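Long-range contacts in L-lactate dehydrogenase (Trichomonas vaginalis, PDB 4UUL), which probably catalyses the NAD-dependent interconversion of a 2-hydroxy acid such as L-lactate and its 2-oxo acid, as a member of the lactate/malate dehydrogenase superfamily: residues G17-G27 and L52-H63; L170-I181 and D193-K201. The protein carries 1 engineered substitution. All blocks are in the same frame, centred on the assembly; numbering follows the deposited sequence. Where two conformers were deposited one is given.

Contact 1: residues G17-G27 and L52-H63; sequences GYILSHWIASG and LTMELEDCAFPH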
loop_
_atom_site.group_PDB
_atom_site.type_symbol
_atom_site.label_atom_id
_atom_site.label_comp_id
_atom_site.label_asym_id
_atom_site.label_seq_id
_atom_site.Cartn_x
_atom_site.Cartn_y
_atom_site.Cartn_z
ATOM N N GLY B 17 -9.586 1.557 2.566
ATOM C CA GLY B 17 -9.188 2.744 3.281
ATOM C C GLY B 17 -7.833 2.641 3.949
ATOM O O GLY B 17 -7.055 3.604 4.008
ATOM N N TYR B 18 -7.593 1.465 4.496
ATOM C CA TYR B 18 -6.339 1.174 5.195
ATOM C C TYR B 18 -5.170 1.400 4.223
ATOM O O TYR B 18 -4.162 2.067 4.556
ATOM C CB TYR B 18 -6.368 -0.257 5.673
ATOM C CG TYR B 18 -5.159 -0.737 6.445
ATOM C CD1 TYR B 18 -4.921 -0.327 7.745
ATOM C CD2 TYR B 18 -4.307 -1.636 5.911
ATOM C CE1 TYR B 18 -3.834 -0.795 8.482
ATOM C CE2 TYR B 18 -3.251 -2.130 6.624
ATOM C CZ TYR B 18 -3.016 -1.709 7.898
ATOM O OH TYR B 18 -1.984 -2.271 8.570
ATOM N N ILE B 19 -5.240 0.780 3.048
ATOM C CA ILE B 19 -4.145 0.853 2.102
ATOM C C ILE B 19 -4.059 2.270 1.486
ATOM O O ILE B 19 -2.978 2.818 1.287
ATOM C CB ILE B 19 -4.224 -0.257 1.007
ATOM C CG1 ILE B 19 -4.243 -1.636 1.646
ATOM C CG2 ILE B 19 -3.116 -0.103 0.004
ATOM C CD1 ILE B 19 -4.571 -2.758 0.725
ATOM N N LEU B 20 -5.214 2.762 1.051
ATOM C CA LEU B 20 -5.263 4.063 0.421
ATOM C C LEU B 20 -4.700 5.182 1.287
ATOM O O LEU B 20 -3.965 6.044 0.810
ATOM C CB LEU B 20 -6.714 4.325 0.039
ATOM C CG LEU B 20 -7.094 5.540 -0.731
ATOM C CD1 LEU B 20 -6.372 5.600 -2.091
ATOM C CD2 LEU B 20 -8.643 5.565 -0.910
ATOM N N SER B 21 -5.090 5.191 2.540
ATOM C CA SER B 21 -4.585 6.211 3.441
ATOM C C SER B 21 -3.076 6.168 3.560
ATOM O O SER B 21 -2.441 7.204 3.479
ATOM C CB SER B 21 -5.240 6.113 4.819
ATOM O OG SER B 21 -4.973 4.864 5.438
ATOM N N HIS B 22 -2.511 4.978 3.722
ATOM C CA HIS B 22 -1.061 4.902 3.816
ATOM C C HIS B 22 -0.358 5.295 2.509
ATOM O O HIS B 22 0.657 5.985 2.515
ATOM C CB HIS B 22 -0.629 3.498 4.244
ATOM C CG HIS B 22 -0.774 3.212 5.707
ATOM N ND1 HIS B 22 -1.944 2.782 6.278
ATOM C CD2 HIS B 22 0.125 3.297 6.722
ATOM C CE1 HIS B 22 -1.762 2.646 7.585
ATOM N NE2 HIS B 22 -0.523 2.959 7.871
ATOM N N TRP B 23 -0.946 4.899 1.401
ATOM C CA TRP B 23 -0.354 5.160 0.106
ATOM C C TRP B 23 -0.337 6.656 -0.137
ATOM O O TRP B 23 0.675 7.227 -0.525
ATOM C CB TRP B 23 -1.128 4.405 -0.961
ATOM C CG TRP B 23 -0.327 4.009 -2.204
ATOM C CD1 TRP B 23 0.848 4.548 -2.625
ATOM C CD2 TRP B 23 -0.621 2.943 -3.125
ATOM N NE1 TRP B 23 1.263 3.949 -3.800
ATOM C CE2 TRP B 23 0.392 2.941 -4.111
ATOM C CE3 TRP B 23 -1.633 2.002 -3.210
ATOM C CZ2 TRP B 23 0.417 2.026 -5.154
ATOM C CZ3 TRP B 23 -1.608 1.099 -4.253
ATOM C CH2 TRP B 23 -0.600 1.123 -5.210
ATOM N N ILE B 24 -1.447 7.312 0.140
ATOM C CA ILE B 24 -1.523 8.767 -0.011
ATOM C C ILE B 24 -0.554 9.471 0.959
ATOM O O ILE B 24 0.165 10.412 0.587
ATOM C CB ILE B 24 -2.958 9.264 0.192
ATOM C CG1 ILE B 24 -3.822 8.770 -0.988
ATOM C CG2 ILE B 24 -3.003 10.801 0.235
ATOM C CD1 ILE B 24 -5.269 8.941 -0.805
ATOM N N ALA B 25 -0.524 9.011 2.210
ATOM C CA ALA B 25 0.341 9.627 3.211
ATOM C C ALA B 25 1.822 9.482 2.871
ATOM O O ALA B 25 2.631 10.286 3.338
ATOM C CB ALA B 25 0.076 9.085 4.569
ATOM N N SER B 26 2.167 8.448 2.105
ATOM C CA SER B 26 3.532 8.222 1.680
ATOM C C SER B 26 4.000 9.201 0.633
ATOM O O SER B 26 5.200 9.197 0.314
ATOM C CB SER B 26 3.685 6.803 1.141
ATOM O OG SER B 26 3.226 6.696 -0.195
ATOM N N GLY B 27 3.089 10.029 0.080
ATOM C CA GLY B 27 3.462 11.056 -0.868
ATOM C C GLY B 27 3.117 10.761 -2.319
ATOM O O GLY B 27 3.401 11.575 -3.211
ATOM N N LEU B 52 -6.057 2.240 12.483
ATOM C CA LEU B 52 -5.484 2.789 11.241
ATOM C C LEU B 52 -4.651 4.024 11.555
ATOM O O LEU B 52 -3.535 4.158 11.103
ATOM C CB LEU B 52 -6.563 3.088 10.173
ATOM C CG LEU B 52 -6.133 4.132 9.115
ATOM C CD1 LEU B 52 -5.027 3.576 8.319
ATOM C CD2 LEU B 52 -7.317 4.443 8.201
ATOM N N THR B 53 -5.220 4.953 12.318
ATOM C CA THR B 53 -4.494 6.181 12.578
ATOM C C THR B 53 -3.233 5.930 13.378
ATOM O O THR B 53 -2.228 6.627 13.192
ATOM C CB THR B 53 -5.337 7.286 13.202
ATOM O OG1 THR B 53 -5.752 6.910 14.502
ATOM C CG2 THR B 53 -6.546 7.591 12.326
ATOM N N MET B 54 -3.257 4.932 14.255
ATOM C CA MET B 54 -2.051 4.623 15.017
ATOM C C MET B 54 -0.952 4.130 14.055
ATOM O O MET B 54 0.243 4.458 14.234
ATOM C CB MET B 54 -2.381 3.555 16.003
ATOM C CG MET B 54 -3.165 4.036 17.192
ATOM S SD MET B 54 -3.806 2.672 18.238
ATOM C CE MET B 54 -2.416 2.349 19.287
ATOM N N GLU B 55 -1.299 3.308 13.070
ATOM C CA GLU B 55 -0.310 2.893 12.086
ATOM C C GLU B 55 0.159 4.020 11.222
ATOM O O GLU B 55 1.379 4.094 10.926
ATOM C CB GLU B 55 -0.754 1.697 11.262
ATOM C CG GLU B 55 -0.770 0.424 12.075
ATOM C CD GLU B 55 -0.758 -0.784 11.186
ATOM O OE1 GLU B 55 0.308 -1.076 10.578
ATOM O OE2 GLU B 55 -1.826 -1.431 11.029
ATOM N N LEU B 56 -0.737 4.928 10.847
ATOM C CA LEU B 56 -0.279 6.100 10.102
ATOM C C LEU B 56 0.751 6.873 10.906
ATOM O O LEU B 56 1.809 7.240 10.393
ATOM C CB LEU B 56 -1.438 7.008 9.739
ATOM C CG LEU B 56 -2.474 6.504 8.761
ATOM C CD1 LEU B 56 -3.638 7.504 8.673
ATOM C CD2 LEU B 56 -1.871 6.358 7.377
ATOM N N GLU B 57 0.439 7.113 12.186
ATOM C CA GLU B 57 1.389 7.775 13.082
ATOM C C GLU B 57 2.741 7.085 13.105
ATOM O O GLU B 57 3.788 7.735 13.013
ATOM C CB GLU B 57 0.793 7.860 14.495
ATOM C CG GLU B 57 -0.340 8.820 14.567
ATOM C CD GLU B 57 -1.087 8.813 15.903
ATOM O OE1 GLU B 57 -0.938 7.857 16.677
ATOM O OE2 GLU B 57 -1.773 9.814 16.197
ATOM N N ASP B 58 2.697 5.770 13.204
ATOM C CA ASP B 58 3.884 4.951 13.369
ATOM C C ASP B 58 4.708 4.786 12.076
ATOM O O ASP B 58 5.775 4.137 12.085
ATOM C CB ASP B 58 3.478 3.547 13.818
ATOM C CG ASP B 58 3.010 3.505 15.255
ATOM O OD1 ASP B 58 3.076 4.563 15.944
ATOM O OD2 ASP B 58 2.640 2.403 15.732
ATOM N N CYS B 59 4.271 5.423 11.008
ATOM C CA CYS B 59 5.100 5.516 9.804
ATOM C C CYS B 59 5.973 6.781 9.812
ATOM O O CYS B 59 6.853 6.882 8.971
ATOM C CB CYS B 59 4.218 5.511 8.554
ATOM S SG CYS B 59 3.441 3.912 8.245
ATOM N N ALA B 60 5.656 7.769 10.645
ATOM C CA ALA B 60 6.418 9.020 10.668
ATOM C C ALA B 60 6.537 9.595 9.274
ATOM O O ALA B 60 7.593 10.003 8.818
ATOM C CB ALA B 60 7.792 8.821 11.359
ATOM N N PHE B 61 5.409 9.675 8.568
ATOM C CA PHE B 61 5.389 10.137 7.180
ATOM C C PHE B 61 5.695 11.632 7.099
ATOM O O PHE B 61 4.927 12.423 7.628
ATOM C CB PHE B 61 3.990 9.934 6.599
ATOM C CG PHE B 61 3.652 8.533 6.202
ATOM C CD1 PHE B 61 4.417 7.843 5.281
ATOM C CD2 PHE B 61 2.517 7.941 6.710
ATOM C CE1 PHE B 61 4.038 6.558 4.813
ATOM C CE2 PHE B 61 2.121 6.673 6.249
ATOM C CZ PHE B 61 2.888 5.994 5.295
ATOM N N PRO B 62 6.731 12.031 6.338
ATOM C CA PRO B 62 6.966 13.468 6.223
ATOM C C PRO B 62 5.841 14.217 5.500
ATOM O O PRO B 62 5.665 15.428 5.658
ATOM C CB PRO B 62 8.283 13.575 5.434
ATOM C CG PRO B 62 8.530 12.220 4.885
ATOM C CD PRO B 62 7.827 11.238 5.753
ATOM N N HIS B 63 5.090 13.512 4.654
ATOM C CA HIS B 63 4.031 14.169 3.869
ATOM C C HIS B 63 2.737 14.330 4.631
ATOM O O HIS B 63 1.823 14.980 4.145
ATOM C CB HIS B 63 3.728 13.428 2.554
ATOM C CG HIS B 63 4.846 13.425 1.576
ATOM N ND1 HIS B 63 5.867 12.507 1.598
ATOM C CD2 HIS B 63 5.082 14.217 0.505
ATOM C CE1 HIS B 63 6.681 12.734 0.591
ATOM N NE2 HIS B 63 6.231 13.765 -0.090
HETATM O O HOH W 1 5.413 10.648 3.577
#
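Leu56 CD2 sits over the centre of the His22 ring, a CH-pi contact of 3.5 Å to the ring centroid, where helices 17-25 and 52-57 of the Rossmann-type NAD-binding domain run nearly parallel, at 25°. Cys59 SG meets the edge of the same imidazole, and Leu52 CD1 approaches His22 CE1 obliquely at 3.5 Å. Leu52 is a knob among Gly17, Tyr18, Ser21 and His22. Tyr18, its CG anti to the backbone N (chi1 -179°), reaches across to donate from OH to Glu55 OE2 at 2.6 Å; the oxygen lies at the ring's edge and is met on the syn side but well out of the carboxylate plane, ring and carboxylate planes standing 57° apart. Toward the C-terminal end of helix 17-25, Phe61 lays one face over the backbone of Ala25 and Ser26, with Ala25 CB 3.4 Å from Phe61 CD2. Gly27, in a Schellman motif, places its CA over the centre of the His63 ring, while a water receives the N-H of His63 and donates to Ala25 O at 2.8 Å. In the next shell, Glu55 OE1 bonds Ser243 of the second subunit, so this carboxylate joins both helices to the dimer interface. Gly17 is the last residue of the predicted NAD(+)-binding run, so its helix starts at the cofactor site. His22 ND1 donates almost in its ring plane to Tyr18 O at 2.9 Å, which fixes the ring's rotation.

Contact 2: residues L170-I181 and D193-K201; sequences LGVDVKDVHDII and DLTQATFTK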
loop_
_atom_site.group_PDB
_atom_site.type_symbol
_atom_site.label_atom_id
_atom_site.label_comp_id
_atom_site.label_asym_id
_atom_site.label_seq_id
_atom_site.Cartn_x
_atom_site.Cartn_y
_atom_site.Cartn_z
ATOM N N LEU B 170 -1.334 -12.116 -25.679
ATOM C CA LEU B 170 -0.460 -11.821 -26.810
ATOM C C LEU B 170 1.032 -12.074 -26.558
ATOM O O LEU B 170 1.829 -11.970 -27.478
ATOM C CB LEU B 170 -0.638 -10.350 -27.176
ATOM C CG LEU B 170 -2.021 -9.925 -27.713
ATOM C CD1 LEU B 170 -2.136 -8.410 -27.630
ATOM C CD2 LEU B 170 -2.256 -10.409 -29.138
ATOM N N GLY B 171 1.406 -12.348 -25.316
ATOM C CA GLY B 171 2.792 -12.580 -24.953
ATOM C C GLY B 171 3.661 -11.339 -25.090
ATOM O O GLY B 171 4.804 -11.400 -25.537
ATOM N N VAL B 172 3.119 -10.200 -24.682
ATOM C CA VAL B 172 3.863 -8.940 -24.641
ATOM C C VAL B 172 3.696 -8.334 -23.250
ATOM O O VAL B 172 2.906 -8.835 -22.463
ATOM C CB VAL B 172 3.414 -7.961 -25.757
ATOM C CG1 VAL B 172 3.643 -8.600 -27.150
ATOM C CG2 VAL B 172 1.951 -7.507 -25.573
ATOM N N ASP B 173 4.445 -7.260 -22.982
ATOM C CA ASP B 173 4.316 -6.468 -21.761
ATOM C C ASP B 173 3.112 -5.556 -21.875
ATOM O O ASP B 173 2.684 -5.200 -22.980
ATOM C CB ASP B 173 5.542 -5.576 -21.581
ATOM C CG ASP B 173 6.770 -6.343 -21.149
ATOM O OD1 ASP B 173 6.735 -7.592 -21.108
ATOM O OD2 ASP B 173 7.770 -5.670 -20.846
ATOM N N VAL B 174 2.533 -5.151 -20.753
ATOM C CA VAL B 174 1.417 -4.205 -20.813
ATOM C C VAL B 174 1.776 -2.898 -21.509
ATOM O O VAL B 174 0.935 -2.321 -22.194
ATOM C CB VAL B 174 0.764 -3.905 -19.419
ATOM C CG1 VAL B 174 0.058 -5.141 -18.866
ATOM C CG2 VAL B 174 1.755 -3.369 -18.429
ATOM N N LYS B 175 3.016 -2.441 -21.403
ATOM C CA LYS B 175 3.404 -1.206 -22.077
ATOM C C LYS B 175 3.327 -1.279 -23.601
ATOM O O LYS B 175 3.329 -0.232 -24.263
ATOM C CB LYS B 175 4.822 -0.811 -21.715
ATOM C CG LYS B 175 5.858 -1.777 -22.258
ATOM C CD LYS B 175 7.254 -1.243 -22.044
ATOM C CE LYS B 175 8.333 -2.248 -22.495
ATOM N NZ LYS B 175 8.334 -2.598 -23.927
ATOM N N ASP B 176 3.269 -2.492 -24.149
ATOM C CA ASP B 176 3.236 -2.663 -25.596
ATOM C C ASP B 176 1.845 -2.868 -26.155
ATOM O O ASP B 176 1.710 -3.178 -27.323
ATOM C CB ASP B 176 4.153 -3.809 -25.984
ATOM C CG ASP B 176 5.613 -3.412 -25.856
ATOM O OD1 ASP B 176 5.949 -2.267 -26.283
ATOM O OD2 ASP B 176 6.394 -4.201 -25.302
ATOM N N VAL B 177 0.820 -2.696 -25.318
ATOM C CA VAL B 177 -0.581 -2.747 -25.747
ATOM C C VAL B 177 -1.093 -1.333 -25.563
ATOM O O VAL B 177 -0.665 -0.652 -24.649
ATOM C CB VAL B 177 -1.386 -3.739 -24.918
ATOM C CG1 VAL B 177 -2.842 -3.787 -25.362
ATOM C CG2 VAL B 177 -0.755 -5.121 -24.994
ATOM N N HIS B 178 -1.989 -0.907 -26.443
ATOM C CA HIS B 178 -2.457 0.470 -26.490
ATOM C C HIS B 178 -3.938 0.527 -26.797
ATOM O O HIS B 178 -4.434 -0.254 -27.590
ATOM C CB HIS B 178 -1.704 1.222 -27.599
ATOM C CG HIS B 178 -0.226 1.157 -27.444
ATOM N ND1 HIS B 178 0.480 2.012 -26.623
ATOM C CD2 HIS B 178 0.679 0.309 -27.976
ATOM C CE1 HIS B 178 1.769 1.698 -26.673
ATOM N NE2 HIS B 178 1.912 0.666 -27.487
ATOM N N ASP B 179 -4.601 1.491 -26.186
ATOM C CA ASP B 179 -5.962 1.895 -26.560
ATOM C C ASP B 179 -7.028 0.851 -26.301
ATOM O O ASP B 179 -8.027 0.791 -27.025
ATOM C CB ASP B 179 -6.010 2.388 -28.008
ATOM C CG ASP B 179 -5.177 3.612 -28.217
ATOM O OD1 ASP B 179 -5.050 4.440 -27.292
ATOM O OD2 ASP B 179 -4.617 3.739 -29.317
ATOM N N ILE B 180 -6.882 0.081 -25.237
ATOM C CA ILE B 180 -8.009 -0.665 -24.655
ATOM C C ILE B 180 -8.892 0.309 -23.874
ATOM O O ILE B 180 -8.382 1.151 -23.150
ATOM C CB ILE B 180 -7.514 -1.794 -23.736
ATOM C CG1 ILE B 180 -6.742 -2.826 -24.553
ATOM C CG2 ILE B 180 -8.679 -2.404 -22.967
ATOM C CD1 ILE B 180 -6.129 -3.923 -23.696
ATOM N N ILE B 181 -10.219 0.198 -24.028
ATOM C CA ILE B 181 -11.113 1.137 -23.374
ATOM C C ILE B 181 -12.242 0.375 -22.697
ATOM O O ILE B 181 -12.761 -0.592 -23.258
ATOM C CB ILE B 181 -11.753 2.089 -24.408
ATOM C CG1 ILE B 181 -10.679 2.759 -25.268
ATOM C CG2 ILE B 181 -12.677 3.098 -23.714
ATOM C CD1 ILE B 181 -11.265 3.399 -26.501
ATOM N N ASP B 193 -13.833 -2.870 -24.637
ATOM C CA ASP B 193 -13.633 -2.665 -26.062
ATOM C C ASP B 193 -12.182 -2.877 -26.471
ATOM O O ASP B 193 -11.270 -2.178 -25.971
ATOM C CB ASP B 193 -14.039 -1.232 -26.374
ATOM C CG ASP B 193 -13.835 -0.818 -27.834
ATOM O OD1 ASP B 193 -13.821 -1.690 -28.718
ATOM O OD2 ASP B 193 -13.724 0.412 -28.060
ATOM N N LEU B 194 -11.963 -3.858 -27.326
ATOM C CA LEU B 194 -10.684 -4.133 -27.928
ATOM C C LEU B 194 -10.592 -3.666 -29.354
ATOM O O LEU B 194 -9.563 -3.912 -29.994
ATOM C CB LEU B 194 -10.377 -5.628 -27.856
ATOM C CG LEU B 194 -10.300 -6.223 -26.451
ATOM C CD1 LEU B 194 -9.885 -7.710 -26.488
ATOM C CD2 LEU B 194 -9.411 -5.393 -25.480
ATOM N N THR B 195 -11.649 -3.073 -29.894
ATOM C CA THR B 195 -11.679 -2.749 -31.340
ATOM C C THR B 195 -10.771 -1.606 -31.774
ATOM O O THR B 195 -10.513 -1.471 -32.968
ATOM C CB THR B 195 -13.095 -2.501 -31.859
ATOM O OG1 THR B 195 -13.591 -1.290 -31.329
ATOM C CG2 THR B 195 -14.010 -3.633 -31.502
ATOM N N GLN B 196 -10.284 -0.798 -30.822
ATOM C CA GLN B 196 -9.304 0.239 -31.123
ATOM C C GLN B 196 -7.885 -0.247 -30.879
ATOM O O GLN B 196 -6.933 0.379 -31.327
ATOM C CB GLN B 196 -9.459 1.461 -30.231
ATOM C CG GLN B 196 -10.867 1.756 -29.720
ATOM C CD GLN B 196 -11.841 2.173 -30.804
ATOM O OE1 GLN B 196 -11.465 2.728 -31.881
ATOM N NE2 GLN B 196 -13.113 1.990 -30.507
ATOM N N ALA B 197 -7.736 -1.357 -30.171
ATOM C CA ALA B 197 -6.464 -1.640 -29.531
ATOM C C ALA B 197 -5.391 -2.116 -30.503
ATOM O O ALA B 197 -5.657 -2.858 -31.469
ATOM C CB ALA B 197 -6.655 -2.672 -28.450
ATOM N N THR B 198 -4.174 -1.686 -30.224
ATOM C CA THR B 198 -3.017 -2.127 -30.983
ATOM C C THR B 198 -1.967 -2.681 -30.030
ATOM O O THR B 198 -2.037 -2.486 -28.819
ATOM C CB THR B 198 -2.373 -0.995 -31.800
ATOM O OG1 THR B 198 -2.118 0.142 -30.960
ATOM C CG2 THR B 198 -3.280 -0.588 -32.975
ATOM N N PHE B 199 -1.028 -3.451 -30.585
ATOM C CA PHE B 199 0.070 -3.958 -29.789
ATOM C C PHE B 199 1.307 -4.047 -30.668
ATOM O O PHE B 199 1.217 -4.208 -31.881
ATOM C CB PHE B 199 -0.272 -5.309 -29.172
ATOM C CG PHE B 199 -0.293 -6.465 -30.137
ATOM C CD1 PHE B 199 -1.325 -6.643 -31.045
ATOM C CD2 PHE B 199 0.755 -7.373 -30.141
ATOM C CE1 PHE B 199 -1.299 -7.693 -31.939
ATOM C CE2 PHE B 199 0.776 -8.424 -31.038
ATOM C CZ PHE B 199 -0.269 -8.592 -31.913
ATOM N N THR B 200 2.462 -3.964 -30.016
ATOM C CA THR B 200 3.745 -4.029 -30.673
ATOM C C THR B 200 4.426 -5.290 -30.184
ATOM O O THR B 200 4.600 -5.503 -28.989
ATOM C CB THR B 200 4.627 -2.825 -30.280
ATOM O OG1 THR B 200 3.960 -1.604 -30.629
ATOM C CG2 THR B 200 5.991 -2.901 -30.960
ATOM N N LYS B 201 4.880 -6.106 -31.121
ATOM C CA LYS B 201 5.590 -7.324 -30.796
ATOM C C LYS B 201 6.661 -7.459 -31.855
ATOM O O LYS B 201 6.378 -7.493 -33.060
ATOM C CB LYS B 201 4.646 -8.524 -30.815
ATOM C CG LYS B 201 5.193 -9.742 -30.125
ATOM C CD LYS B 201 4.195 -10.914 -30.143
ATOM C CE LYS B 201 4.696 -12.046 -29.252
ATOM N NZ LYS B 201 3.741 -13.191 -29.146
HETATM O O HOH W 2 6.713 -6.148 -27.552
HETATM O O HOH W 3 4.404 -0.300 -28.200
HETATM O O HOH W 4 -9.880 -0.987 -28.009
HETATM O O HOH W 5 -4.376 1.682 -30.996
#
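Phe199 CG lies between backbone N and carbonyl carbon (chi1 73°), and Leu170 CG is anti to the carbonyl carbon (chi1 -65°); these turns bring the leucine methyls over one ring face, CD1 3.7 Å from Phe199 CG and CD2 making a CH-pi contact offset toward the rim. Val172 CG1 lies at the ring's edge. Lys201, extended throughout, passes Val172 and donates from NZ to Leu170 O at 2.8 Å, tilted 28° from the carbonyl plane, at the C-terminal end of helix 156-170. Two antiparallel ladders join the segments in the C-terminal domain's sheet. His178 and Thr198 form a hydrogen-bonded pair, with His178 N to Thr198 O at 2.9 Å; Ile181 and Asp193 form another after a register shift of two. Between the ladders a water donates to Asp179 O and Asp193 O and accepts from Gln196 N. Asp193 OD1 takes the backbone N-H of Thr195, making an Asx turn, and also its hydroxyl; OD2 uses its syn lone pair for Gln196 NE2 at 3.0 Å. Trp183 NE1 also donates to OD2, and Gln196 NE2 to Lys304 O. With four donors on its two oxygens, the buried Asp193 carboxylate is probably stabilised as an anion.

Overall arrangement
Contact 1 closes before contact 2 opens along the chain, and their centres lie 35 Å apart, with about 14 Å between nearest atoms. Each belongs to a different half of the enzyme. Contact 1 pairs helices 15-25 and 46-57 beside the six-stranded parallel sheet, packing against strands 35-40 and 64-70 and facing the second subunit. Contact 2 lies in the four-stranded antiparallel sheet of the C-terminal domain, joining strand 177-183 to 191-193 and 198-201; strand 177-183 leads on to His186, the predicted proton acceptor. The contacts thus belong to separate domains, the first to the NAD-binding domain and the second to the C-terminal domain, which carries that predicted residue.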